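Local coordinates for cytochrome c-550-like protein (Thermosynechococcus elongatus, PDB 4LJI), which probably carries electrons as a low-potential c-type cytochrome with one covalently bound heme c, and can partly replace cytochrome c-550, at residues L12-T17 / I121-A126. Sequence-based numbering, arbitrary orientation.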
loop_
_atom_site.group_PDB
_atom_site.type_symbol
_atom_site.label_atom_id
_atom_site.label_comp_id
_atom_site.label_asym_id
_atom_site.label_seq_id
_atom_site.Cartn_x
_atom_site.Cartn_y
_atom_site.Cartn_z
ATOM N N LEU A 12 -9.297 16.479 -7.820
ATOM C CA LEU A 12 -10.404 15.824 -8.509
ATOM C C LEU A 12 -11.487 16.806 -8.937
ATOM O O LEU A 12 -12.430 16.423 -9.640
ATOM C CB LEU A 12 -11.032 14.756 -7.640
ATOM C CG LEU A 12 -10.192 13.520 -7.262
ATOM C CD1 LEU A 12 -11.024 12.446 -6.601
ATOM C CD2 LEU A 12 -9.426 12.924 -8.443
ATOM N N LYS A 13 -11.351 18.061 -8.508
ATOM C CA LYS A 13 -12.274 19.138 -8.877
ATOM C C LYS A 13 -13.733 18.760 -8.649
ATOM O O LYS A 13 -14.561 18.898 -9.545
ATOM C CB LYS A 13 -12.059 19.582 -10.338
ATOM C CG LYS A 13 -10.697 20.175 -10.612
ATOM C CD LYS A 13 -10.310 20.054 -12.083
ATOM C CE LYS A 13 -8.790 20.137 -12.233
ATOM N NZ LYS A 13 -8.252 19.425 -13.430
ATOM N N VAL A 14 -14.024 18.265 -7.451
ATOM C CA VAL A 14 -15.385 17.897 -7.069
ATOM C C VAL A 14 -15.710 18.535 -5.719
ATOM O O VAL A 14 -15.133 18.165 -4.694
ATOM C CB VAL A 14 -15.570 16.360 -6.976
ATOM C CG1 VAL A 14 -16.963 16.009 -6.466
ATOM C CG2 VAL A 14 -15.314 15.695 -8.320
ATOM N N THR A 15 -16.618 19.515 -5.728
ATOM C CA THR A 15 -16.987 20.236 -4.510
ATOM C C THR A 15 -18.331 19.732 -4.002
ATOM O O THR A 15 -18.515 19.517 -2.805
ATOM C CB THR A 15 -17.087 21.761 -4.750
ATOM O OG1 THR A 15 -15.783 22.301 -5.010
ATOM C CG2 THR A 15 -17.680 22.460 -3.528
ATOM N N ASP A 16 -19.258 19.545 -4.937
ATOM C CA ASP A 16 -20.602 19.058 -4.641
ATOM C C ASP A 16 -20.747 17.589 -5.030
ATOM O O ASP A 16 -20.597 16.680 -4.210
ATOM C CB ASP A 16 -21.647 19.872 -5.424
ATOM C CG ASP A 16 -21.691 21.338 -5.017
ATOM O OD1 ASP A 16 -20.635 21.897 -4.651
ATOM O OD2 ASP A 16 -22.787 21.935 -5.062
ATOM N N THR A 17 -21.091 17.375 -6.293
ATOM C CA THR A 17 -21.264 16.041 -6.826
ATOM C C THR A 17 -20.611 15.954 -8.186
ATOM O O THR A 17 -20.277 16.965 -8.801
ATOM C CB THR A 17 -22.760 15.643 -6.998
ATOM O OG1 THR A 17 -23.375 16.525 -7.939
ATOM C CG2 THR A 17 -23.490 15.690 -5.662
ATOM N N ILE A 121 -10.955 6.066 -8.391
ATOM C CA ILE A 121 -9.993 5.713 -9.431
ATOM C C ILE A 121 -10.455 6.307 -10.743
ATOM O O ILE A 121 -9.652 6.860 -11.504
ATOM C CB ILE A 121 -9.858 4.182 -9.591
ATOM C CG1 ILE A 121 -9.151 3.576 -8.377
ATOM C CG2 ILE A 121 -9.074 3.831 -10.884
ATOM C CD1 ILE A 121 -9.240 2.068 -8.365
ATOM N N LEU A 122 -11.755 6.212 -10.999
ATOM C CA LEU A 122 -12.322 6.656 -12.266
ATOM C C LEU A 122 -12.249 8.176 -12.428
ATOM O O LEU A 122 -11.906 8.692 -13.514
ATOM C CB LEU A 122 -13.746 6.118 -12.405
ATOM C CG LEU A 122 -14.389 6.077 -13.772
ATOM C CD1 LEU A 122 -13.387 5.588 -14.796
ATOM C CD2 LEU A 122 -15.571 5.131 -13.669
ATOM N N ARG A 123 -12.599 8.911 -11.381
ATOM C CA ARG A 123 -12.441 10.364 -11.419
ATOM C C ARG A 123 -10.997 10.829 -11.486
ATOM O O ARG A 123 -10.676 11.768 -12.197
ATOM C CB ARG A 123 -13.164 11.027 -10.255
ATOM C CG ARG A 123 -13.088 12.555 -10.218
ATOM C CD ARG A 123 -13.644 13.195 -11.477
ATOM N NE ARG A 123 -13.818 14.635 -11.276
ATOM C CZ ARG A 123 -14.402 15.445 -12.144
ATOM N NH1 ARG A 123 -14.892 14.951 -13.278
ATOM N NH2 ARG A 123 -14.499 16.743 -11.864
ATOM N N ALA A 124 -10.116 10.179 -10.738
ATOM C CA ALA A 124 -8.713 10.482 -10.806
ATOM C C ALA A 124 -8.139 10.289 -12.198
ATOM O O ALA A 124 -7.390 11.136 -12.700
ATOM C CB ALA A 124 -7.957 9.602 -9.797
ATOM N N ALA A 125 -8.453 9.149 -12.808
ATOM C CA ALA A 125 -8.008 8.862 -14.172
ATOM C C ALA A 125 -8.462 9.940 -15.147
ATOM O O ALA A 125 -7.716 10.319 -16.073
ATOM C CB ALA A 125 -8.553 7.477 -14.619
ATOM N N ALA A 126 -9.662 10.457 -14.929
ATOM C CA ALA A 126 -10.162 11.476 -15.842
ATOM C C ALA A 126 -9.490 12.868 -15.665
ATOM O O ALA A 126 -9.193 13.563 -16.657
ATOM C CB ALA A 126 -11.689 11.585 -15.735
#
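Arg-123, reaching out from the C-terminal helix 111-127, hydrogen-bonds to two successive backbone carbonyls of the loop between helix 6-10 and strand 17-21. Its NE donates to Leu-12 O at 2.8 Å, in the plane of that carbonyl and with an N-H...O angle of 146°, while NH2 adds a weak second bond to the same oxygen. Arg-123 NH2 also donates to Lys-13 O at 3.2 Å, a more bent bond that arrives from above the carbonyl plane. Lys-13 leaves helical geometry here with positive phi, and both oxygens lie at the guanidinium edge, near its plane.

Apolar contacts flank these bonds. The Arg-123 chain leaves the helix with chi1 at -179°, bends at chi2 and runs past Leu-12 in the opposite direction, its CG 4.0 Å from Leu-12 CB. Val-14 CG2 approaches the guanidinium obliquely, 3.5 Å from Arg-123 NE. Leu-12 CD2 presses tightly on the helix backbone, 3.5 Å from Ala-124 CA, and also meets the Ala-124 methyl; Trp-131 packs on that methyl too.

A leucine in place of Arg-123 would probably leave the Leu-12 and Lys-13 carbonyls without these donors and the turn less firmly held. In this cytochrome c fold the contact is structural, the Ala-124 side chain about 10 Å from that of the axial His-51: a cationic group grips neutral main-chain oxygens, and Leu-12 on Ala-124 adds the apolar part.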